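Local atomic coordinates of DUF115 domain-containing protein (Magnetospirillum magneticum AMB-1, PDB entry 5MU5), a protein that is a Maf glycosyltransferase involved in formation of the bacterial flagellum, where it probably transfers sugar to flagellin. Residues Arg548-Leu553 / Leu638-Tyr643; Gln591-Gly596 / Trp642-Ile647; Phe241-Met246 / Asp658-Trp663. One frame throughout, in Å; residues are numbered along the deposited sequence.

Contact 1: Arg548-Leu553 / Leu638-Tyr643; sequences RSIVTL and LQVEWY
V640 meets I550 where the two helical segments 548-553 and 638-643 run antiparallel: their axes stand 9.7 Å apart at closest and make an angle of 178°. The CA atoms of these two residues, 7.6 Å from each other, form the nearest backbone pair, and both CA-CB bonds point toward the opposing segment. V640 works with both methyls. Its CG2 reaches CG2 of I550 at 3.8 Å, while its CG1, set anti to the backbone N (chi1 162°), spans the isoleucine from CB to CD1 and lies 3.8 Å from CG2 of I550. The same CG1 has a looser neighbour in CG2 of V551, 4.4 Å away. Next in sequence, E641 starts off beside the interface, and its extended chain brings the carboxylate to it. OE2 comes to 3.6 Å from CG2 of V551, and the glutamate CG lies 4.0 Å from that same methyl, the two side chains crossing at about a right angle.

Both segments belong to the helical bundle of the Maf glycosyltransferase. Behind the pair, I550 also rests on A590, F593 and V594 of helix 589-609, which puts a third helix against this layer. The summed buried surface of 175 Å² comes mostly from van der Waals contact among I550, V551 and V640, with a smaller share from E641 at the margin; V640 and I550 are buried, V551 and E641 only partly so. Across this interface the carboxylate meets the two methyls of V551 and no polar group, so its charge is probably balanced by solvent or by other groups rather than by segment 548-553.

Contact 2: Gln591-Gly596 / Trp642-Ile647; sequences QFFVRG and WYFDNI
F593 reaches across to Y643 and F644 with the far end of its ring, bridging backbones whose nearest CA atoms, those of F593 and Y643, are 11.7 Å apart. The CA-CB bond points toward segment 642-647, and CB and CG meet neither partner. Contact begins at CE2, which lies 4.0 Å from CE2 of Y643 and equally far from CE2 of F644. At the tip, CZ closes to 3.9 Å from CE2 of Y643 and to 3.8 Å from CZ of F644. The tyrosine atom sits at the edge of the F593 ring, near its plane, and the two side chains cross at about a right angle. F644 arrives from the opposite direction: its ring centroid is 5.6 Å from that of F593 and the planes are inclined by 36°, an oblique aromatic pair. CG of Y643 lies anti to the backbone N (chi1 162°) and CG of F644 anti to the carbonyl carbon (chi1 -81°), which directs both neighbouring rings to the F593 tip.

This buried aromatic cluster joins helices 589-609 and 618-646 within the helical bundle domain of Maf. F593 also touches L242 and T249, and F644 leans on W546 and I550, so helices 242-257 and 546-564 also pack against the cluster.

The two partners hold each other as well. CD2 of Y643 lies over one face of the F644 ring, 3.6 Å above its plane and displaced toward the rim. OH of Y643 is weakly hydrogen-bonded to O of M246.

Contact 3: Phe241-Met246 / Asp658-Trp663; sequences FLHDEM and DKVTGW
V660 lays a methyl squarely over the imidazole of H243. Its CG2 is 3.7 Å from the ring centroid and only 5° off the ring normal, which identifies a CH-pi contact on the face rather than at the rim. The two side chains approach from opposite directions, and CB of the valine settles over the same face nearer the far nitrogen, 3.6 Å from NE2. With chi1 of V660 at -64°, CG2 falls between the backbone N and the carbonyl carbon, and CG1 lies anti to the carbonyl carbon. That second methyl reaches the neighbouring turn of the other helix, 4.3 Å from SD of M246.

The contact joins the start of helix 242-257, whose N-cap position is F241, to the last turn of helix 653-661 in the C-terminal helical bundle domain of this Maf protein. G662 is where the chain leaves helical backbone angles. The CA atoms of H243 and V660, 7.6 Å apart, are the nearest across the interface, and all three touching residues are buried.

NE2 of H243 is also hydrogen-bonded to OE1 of Q639 on helix 618-646, so the ring is fixed by a polar bond as well as covered on one face. A leucine in place of H243 would probably leave that buried amide oxygen without its mate and deprive the V660 methyl of the flat pi face on which it rests. W642, also from helix 618-646, touches V660, while I93 of helix 92-107 packs on H243.

From the N terminus, the chain first supplies segment 241-246, which waits 412 residues for its partner 658-663, near the C terminus; contact 3 closes this long loop, and the other two contacts lie wholly within it. Contact 1 opens next, at 548-553, and spans 85 residues to 638-643, joining helix 546-564 to helix 618-646. Contact 2 starts within that loop, at 591-596, and brings helix 589-609 to the same helix; the two end on one stretch of it, sharing W642 and Y643, and their centres are 6 Å apart. Helix 653-661 follows helix 618-646, and contact 3 ties it back to helix 242-257.

Contact 1: Arg548-Leu553 / Leu638-Tyr643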
# COMPACT_ATOMS: atom_id res chain seq x y z
N ARG A 548 15.38 -19.08 -11.67
CA ARG A 548 15.52 -20.24 -10.81
C ARG A 548 14.91 -19.96 -9.43
O ARG A 548 14.14 -20.79 -8.93
CB ARG A 548 16.98 -20.66 -10.71
CG ARG A 548 17.17 -21.99 -10.03
CD ARG A 548 18.62 -22.43 -10.02
NE ARG A 548 18.81 -23.49 -9.03
CZ ARG A 548 19.91 -24.21 -8.88
NH1 ARG A 548 20.97 -24.01 -9.65
NH2 ARG A 548 19.95 -25.15 -7.95
N SER A 549 15.22 -18.81 -8.85
CA SER A 549 14.61 -18.37 -7.59
C SER A 549 13.09 -18.32 -7.63
O SER A 549 12.41 -18.65 -6.66
CB SER A 549 15.06 -16.95 -7.26
OG SER A 549 16.46 -16.82 -7.32
N ILE A 550 12.56 -17.85 -8.75
CA ILE A 550 11.13 -17.69 -8.89
C ILE A 550 10.47 -19.06 -8.98
O ILE A 550 9.52 -19.35 -8.25
CB ILE A 550 10.77 -16.82 -10.11
CG1 ILE A 550 11.30 -15.39 -9.90
CG2 ILE A 550 9.26 -16.77 -10.29
CD1 ILE A 550 11.41 -14.56 -11.16
N VAL A 551 11.00 -19.90 -9.85
CA VAL A 551 10.47 -21.23 -10.06
C VAL A 551 10.55 -22.08 -8.78
O VAL A 551 9.66 -22.89 -8.50
CB VAL A 551 11.21 -21.88 -11.22
CG1 VAL A 551 10.88 -23.36 -11.32
CG2 VAL A 551 10.83 -21.14 -12.51
N THR A 552 11.61 -21.88 -8.01
CA THR A 552 11.77 -22.51 -6.69
C THR A 552 10.66 -22.06 -5.73
O THR A 552 10.04 -22.87 -5.04
CB THR A 552 13.17 -22.16 -6.12
OG1 THR A 552 14.17 -22.78 -6.94
CG2 THR A 552 13.33 -22.62 -4.68
N LEU A 553 10.42 -20.75 -5.69
CA LEU A 553 9.36 -20.21 -4.85
C LEU A 553 7.98 -20.77 -5.25
O LEU A 553 7.16 -21.14 -4.40
CB LEU A 553 9.35 -18.67 -4.91
CG LEU A 553 8.32 -17.96 -4.01
CD1 LEU A 553 8.38 -18.43 -2.56
CD2 LEU A 553 8.47 -16.45 -4.08
N LEU A 638 6.21 -21.52 -16.53
CA LEU A 638 6.61 -21.46 -17.94
C LEU A 638 6.74 -20.04 -18.43
O LEU A 638 7.61 -19.77 -19.25
CB LEU A 638 5.60 -22.20 -18.81
CG LEU A 638 5.62 -23.71 -18.60
CD1 LEU A 638 4.36 -24.30 -19.22
CD2 LEU A 638 6.88 -24.35 -19.16
N GLN A 639 5.89 -19.14 -17.96
CA GLN A 639 5.94 -17.74 -18.39
C GLN A 639 7.21 -17.05 -17.91
O GLN A 639 7.86 -16.30 -18.64
CB GLN A 639 4.71 -16.97 -17.91
CG GLN A 639 3.49 -17.27 -18.76
CD GLN A 639 2.33 -16.34 -18.49
OE1 GLN A 639 2.38 -15.51 -17.60
NE2 GLN A 639 1.26 -16.51 -19.26
N VAL A 640 7.57 -17.35 -16.67
CA VAL A 640 8.76 -16.80 -16.05
C VAL A 640 10.01 -17.21 -16.81
O VAL A 640 10.87 -16.36 -17.09
CB VAL A 640 8.83 -17.21 -14.56
CG1 VAL A 640 10.23 -17.04 -13.98
CG2 VAL A 640 7.83 -16.40 -13.75
N GLU A 641 10.11 -18.50 -17.14
CA GLU A 641 11.28 -19.04 -17.83
C GLU A 641 11.40 -18.49 -19.24
O GLU A 641 12.48 -18.14 -19.69
CB GLU A 641 11.24 -20.57 -17.85
CG GLU A 641 11.50 -21.19 -16.48
CD GLU A 641 11.26 -22.70 -16.44
OE1 GLU A 641 10.79 -23.28 -17.45
OE2 GLU A 641 11.52 -23.30 -15.37
N TRP A 642 10.27 -18.44 -19.93
CA TRP A 642 10.20 -17.81 -21.25
C TRP A 642 10.57 -16.31 -21.19
O TRP A 642 11.26 -15.80 -22.07
CB TRP A 642 8.79 -17.98 -21.80
CG TRP A 642 8.48 -17.16 -22.99
CD1 TRP A 642 8.79 -17.45 -24.28
CD2 TRP A 642 7.76 -15.91 -23.01
NE1 TRP A 642 8.32 -16.46 -25.11
CE2 TRP A 642 7.69 -15.50 -24.35
CE3 TRP A 642 7.18 -15.10 -22.03
CZ2 TRP A 642 7.06 -14.32 -24.75
CZ3 TRP A 642 6.56 -13.92 -22.41
CH2 TRP A 642 6.50 -13.54 -23.77
N TYR A 643 10.09 -15.62 -20.16
CA TYR A 643 10.33 -14.18 -20.02
C TYR A 643 11.79 -13.85 -19.80
O TYR A 643 12.31 -12.95 -20.45
CB TYR A 643 9.50 -13.61 -18.88
CG TYR A 643 9.96 -12.27 -18.36
CD1 TYR A 643 9.60 -11.10 -18.99
CD2 TYR A 643 10.73 -12.19 -17.22
CE1 TYR A 643 10.02 -9.87 -18.51
CE2 TYR A 643 11.14 -10.97 -16.72
CZ TYR A 643 10.79 -9.81 -17.37
OH TYR A 643 11.20 -8.58 -16.87

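Contact 2: Gln591-Gly596 / Trp642-Ile647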
# COMPACT_ATOMS: atom_id res chain seq x y z
N GLN A 591 9.76 -12.96 -4.68
CA GLN A 591 8.53 -12.63 -3.98
C GLN A 591 7.75 -11.51 -4.65
O GLN A 591 6.53 -11.55 -4.71
CB GLN A 591 8.84 -12.24 -2.55
CG GLN A 591 9.13 -13.44 -1.69
CD GLN A 591 9.63 -13.04 -0.33
OE1 GLN A 591 10.37 -12.07 -0.20
NE2 GLN A 591 9.24 -13.80 0.69
N PHE A 592 8.46 -10.49 -5.12
CA PHE A 592 7.79 -9.43 -5.85
C PHE A 592 7.16 -9.95 -7.10
O PHE A 592 6.08 -9.51 -7.48
CB PHE A 592 8.75 -8.31 -6.24
CG PHE A 592 8.95 -7.29 -5.19
CD1 PHE A 592 7.90 -6.50 -4.79
CD2 PHE A 592 10.20 -7.09 -4.62
CE1 PHE A 592 8.07 -5.53 -3.83
CE2 PHE A 592 10.39 -6.13 -3.66
CZ PHE A 592 9.33 -5.35 -3.26
N PHE A 593 7.82 -10.87 -7.78
CA PHE A 593 7.28 -11.41 -9.03
C PHE A 593 5.95 -12.12 -8.90
O PHE A 593 5.07 -11.92 -9.72
CB PHE A 593 8.28 -12.31 -9.73
CG PHE A 593 9.00 -11.64 -10.84
CD1 PHE A 593 9.95 -10.69 -10.59
CD2 PHE A 593 8.70 -11.97 -12.16
CE1 PHE A 593 10.60 -10.06 -11.63
CE2 PHE A 593 9.34 -11.33 -13.21
CZ PHE A 593 10.30 -10.38 -12.94
N VAL A 594 5.79 -12.93 -7.86
CA VAL A 594 4.65 -13.83 -7.77
C VAL A 594 3.62 -13.58 -6.67
O VAL A 594 2.48 -14.03 -6.81
CB VAL A 594 5.14 -15.29 -7.63
CG1 VAL A 594 6.03 -15.65 -8.81
CG2 VAL A 594 5.87 -15.53 -6.31
N ARG A 595 3.97 -12.84 -5.63
CA ARG A 595 3.05 -12.71 -4.47
C ARG A 595 1.68 -12.11 -4.78
O ARG A 595 0.69 -12.51 -4.18
CB ARG A 595 3.70 -11.92 -3.33
CG ARG A 595 3.94 -10.47 -3.66
CD ARG A 595 4.81 -9.77 -2.64
NE ARG A 595 4.75 -8.33 -2.86
CZ ARG A 595 5.23 -7.42 -2.02
NH1 ARG A 595 5.83 -7.79 -0.90
NH2 ARG A 595 5.12 -6.13 -2.32
N GLY A 596 1.62 -11.13 -5.67
CA GLY A 596 0.36 -10.47 -5.98
C GLY A 596 -0.57 -11.45 -6.66
O GLY A 596 -1.76 -11.54 -6.31
N TRP A 642 10.27 -18.44 -19.93
CA TRP A 642 10.20 -17.81 -21.25
C TRP A 642 10.57 -16.31 -21.19
O TRP A 642 11.26 -15.80 -22.07
CB TRP A 642 8.79 -17.98 -21.80
CG TRP A 642 8.48 -17.16 -22.99
CD1 TRP A 642 8.79 -17.45 -24.28
CD2 TRP A 642 7.76 -15.91 -23.01
NE1 TRP A 642 8.32 -16.46 -25.11
CE2 TRP A 642 7.69 -15.50 -24.35
CE3 TRP A 642 7.18 -15.10 -22.03
CZ2 TRP A 642 7.06 -14.32 -24.75
CZ3 TRP A 642 6.56 -13.92 -22.41
CH2 TRP A 642 6.50 -13.54 -23.77
N TYR A 643 10.09 -15.62 -20.16
CA TYR A 643 10.33 -14.18 -20.02
C TYR A 643 11.79 -13.85 -19.80
O TYR A 643 12.31 -12.95 -20.45
CB TYR A 643 9.50 -13.61 -18.88
CG TYR A 643 9.96 -12.27 -18.36
CD1 TYR A 643 9.60 -11.10 -18.99
CD2 TYR A 643 10.73 -12.19 -17.22
CE1 TYR A 643 10.02 -9.87 -18.51
CE2 TYR A 643 11.14 -10.97 -16.72
CZ TYR A 643 10.79 -9.81 -17.37
OH TYR A 643 11.20 -8.58 -16.87
N PHE A 644 12.43 -14.57 -18.88
CA PHE A 644 13.83 -14.35 -18.61
C PHE A 644 14.72 -14.73 -19.79
O PHE A 644 15.75 -14.08 -20.02
CB PHE A 644 14.28 -15.00 -17.29
CG PHE A 644 13.95 -14.17 -16.09
CD1 PHE A 644 14.74 -13.09 -15.75
CD2 PHE A 644 12.82 -14.43 -15.33
CE1 PHE A 644 14.41 -12.29 -14.66
CE2 PHE A 644 12.49 -13.64 -14.25
CZ PHE A 644 13.29 -12.57 -13.91
N ASP A 645 14.33 -15.75 -20.55
CA ASP A 645 15.06 -16.09 -21.77
C ASP A 645 15.00 -14.99 -22.84
O ASP A 645 15.93 -14.85 -23.60
CB ASP A 645 14.53 -17.40 -22.37
CG ASP A 645 15.04 -18.63 -21.65
OD1 ASP A 645 16.06 -18.53 -20.93
OD2 ASP A 645 14.43 -19.71 -21.80
N ASN A 646 13.92 -14.21 -22.88
CA ASN A 646 13.71 -13.22 -23.93
C ASN A 646 13.63 -11.77 -23.48
O ASN A 646 13.21 -10.90 -24.25
CB ASN A 646 12.39 -13.53 -24.63
CG ASN A 646 12.40 -14.88 -25.29
OD1 ASN A 646 11.50 -15.68 -25.09
ND2 ASN A 646 13.43 -15.14 -26.06
N ILE A 647 14.04 -11.51 -22.23
CA ILE A 647 13.90 -10.18 -21.64
C ILE A 647 14.51 -9.07 -22.51
O ILE A 647 13.94 -7.98 -22.65
CB ILE A 647 14.41 -10.17 -20.17
CG1 ILE A 647 14.04 -8.85 -19.50
CG2 ILE A 647 15.91 -10.42 -20.09
CD1 ILE A 647 14.15 -8.88 -17.99

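Contact 3: Phe241-Met246 / Asp658-Trp663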
# COMPACT_ATOMS: atom_id res chain seq x y z
N PHE A 241 1.09 -7.54 -9.85
CA PHE A 241 0.81 -8.75 -10.59
C PHE A 241 1.99 -9.18 -11.45
O PHE A 241 2.76 -8.36 -11.92
CB PHE A 241 -0.43 -8.54 -11.45
CG PHE A 241 -1.65 -8.19 -10.65
CD1 PHE A 241 -2.04 -8.99 -9.57
CD2 PHE A 241 -2.43 -7.09 -10.97
CE1 PHE A 241 -3.17 -8.69 -8.83
CE2 PHE A 241 -3.57 -6.78 -10.23
CZ PHE A 241 -3.93 -7.57 -9.15
N LEU A 242 2.09 -10.48 -11.69
CA LEU A 242 3.20 -11.04 -12.43
C LEU A 242 3.55 -10.25 -13.68
O LEU A 242 4.70 -9.91 -13.90
CB LEU A 242 2.89 -12.50 -12.81
CG LEU A 242 3.99 -13.22 -13.58
CD1 LEU A 242 5.27 -13.27 -12.77
CD2 LEU A 242 3.56 -14.61 -14.00
N HIS A 243 2.55 -9.97 -14.52
CA HIS A 243 2.84 -9.36 -15.82
C HIS A 243 3.31 -7.94 -15.72
O HIS A 243 4.14 -7.53 -16.51
CB HIS A 243 1.65 -9.47 -16.76
CG HIS A 243 1.31 -10.88 -17.11
ND1 HIS A 243 0.03 -11.30 -17.38
CD2 HIS A 243 2.09 -11.99 -17.14
CE1 HIS A 243 0.03 -12.59 -17.63
NE2 HIS A 243 1.27 -13.04 -17.48
N ASP A 244 2.79 -7.19 -14.74
CA ASP A 244 3.28 -5.83 -14.50
C ASP A 244 4.70 -5.87 -13.95
O ASP A 244 5.51 -5.04 -14.28
CB ASP A 244 2.35 -5.06 -13.55
CG ASP A 244 0.94 -4.91 -14.09
OD1 ASP A 244 0.80 -4.58 -15.30
OD2 ASP A 244 -0.04 -5.15 -13.33
N GLU A 245 5.02 -6.85 -13.12
CA GLU A 245 6.36 -6.96 -12.59
C GLU A 245 7.31 -7.33 -13.71
O GLU A 245 8.45 -6.89 -13.70
CB GLU A 245 6.45 -7.96 -11.45
CG GLU A 245 5.65 -7.55 -10.22
CD GLU A 245 6.18 -6.30 -9.51
OE1 GLU A 245 7.41 -6.14 -9.41
OE2 GLU A 245 5.35 -5.50 -9.01
N MET A 246 6.86 -8.14 -14.66
CA MET A 246 7.67 -8.45 -15.83
C MET A 246 7.99 -7.17 -16.59
O MET A 246 9.14 -6.93 -16.95
CB MET A 246 6.97 -9.43 -16.77
CG MET A 246 6.93 -10.86 -16.26
SD MET A 246 6.02 -11.90 -17.41
CE MET A 246 6.49 -13.50 -16.78
N ASP A 658 1.19 -8.20 -25.25
CA ASP A 658 0.42 -8.93 -26.27
C ASP A 658 0.65 -10.44 -26.20
O ASP A 658 -0.29 -11.23 -26.30
CB ASP A 658 0.74 -8.42 -27.68
CG ASP A 658 -0.01 -7.13 -28.03
OD1 ASP A 658 -0.80 -6.67 -27.18
OD2 ASP A 658 0.18 -6.59 -29.15
N LYS A 659 1.91 -10.84 -26.02
CA LYS A 659 2.28 -12.25 -25.99
C LYS A 659 1.88 -13.00 -24.72
O LYS A 659 1.35 -14.10 -24.83
CB LYS A 659 3.75 -12.40 -26.28
CG LYS A 659 4.04 -11.97 -27.70
CD LYS A 659 5.49 -12.20 -28.04
CE LYS A 659 5.75 -11.87 -29.49
NZ LYS A 659 7.11 -12.35 -29.84
N VAL A 660 2.10 -12.44 -23.53
CA VAL A 660 1.59 -13.12 -22.32
C VAL A 660 0.06 -13.15 -22.36
O VAL A 660 -0.55 -14.12 -21.91
CB VAL A 660 2.07 -12.51 -20.99
CG1 VAL A 660 3.58 -12.65 -20.87
CG2 VAL A 660 1.62 -11.06 -20.83
N THR A 661 -0.55 -12.11 -22.91
CA THR A 661 -2.01 -12.05 -23.08
C THR A 661 -2.48 -13.18 -23.98
O THR A 661 -3.48 -13.81 -23.69
CB THR A 661 -2.46 -10.69 -23.70
OG1 THR A 661 -2.26 -9.63 -22.75
CG2 THR A 661 -3.96 -10.70 -24.15
N GLY A 662 -1.76 -13.41 -25.08
CA GLY A 662 -2.12 -14.45 -26.05
C GLY A 662 -1.65 -15.85 -25.68
O GLY A 662 -1.76 -16.78 -26.48
N TRP A 663 -1.14 -16.02 -24.46
CA TRP A 663 -0.62 -17.30 -23.99
C TRP A 663 -1.72 -18.37 -24.04
O TRP A 663 -2.71 -18.28 -23.32
CB TRP A 663 -0.07 -17.13 -22.57
CG TRP A 663 0.81 -18.23 -22.14
CD1 TRP A 663 0.42 -19.41 -21.58
CD2 TRP A 663 2.24 -18.27 -22.22
NE1 TRP A 663 1.51 -20.19 -21.32
CE2 TRP A 663 2.65 -19.52 -21.70
CE3 TRP A 663 3.22 -17.38 -22.68
CZ2 TRP A 663 3.99 -19.90 -21.63
CZ3 TRP A 663 4.55 -17.76 -22.62
CH2 TRP A 663 4.92 -19.02 -22.09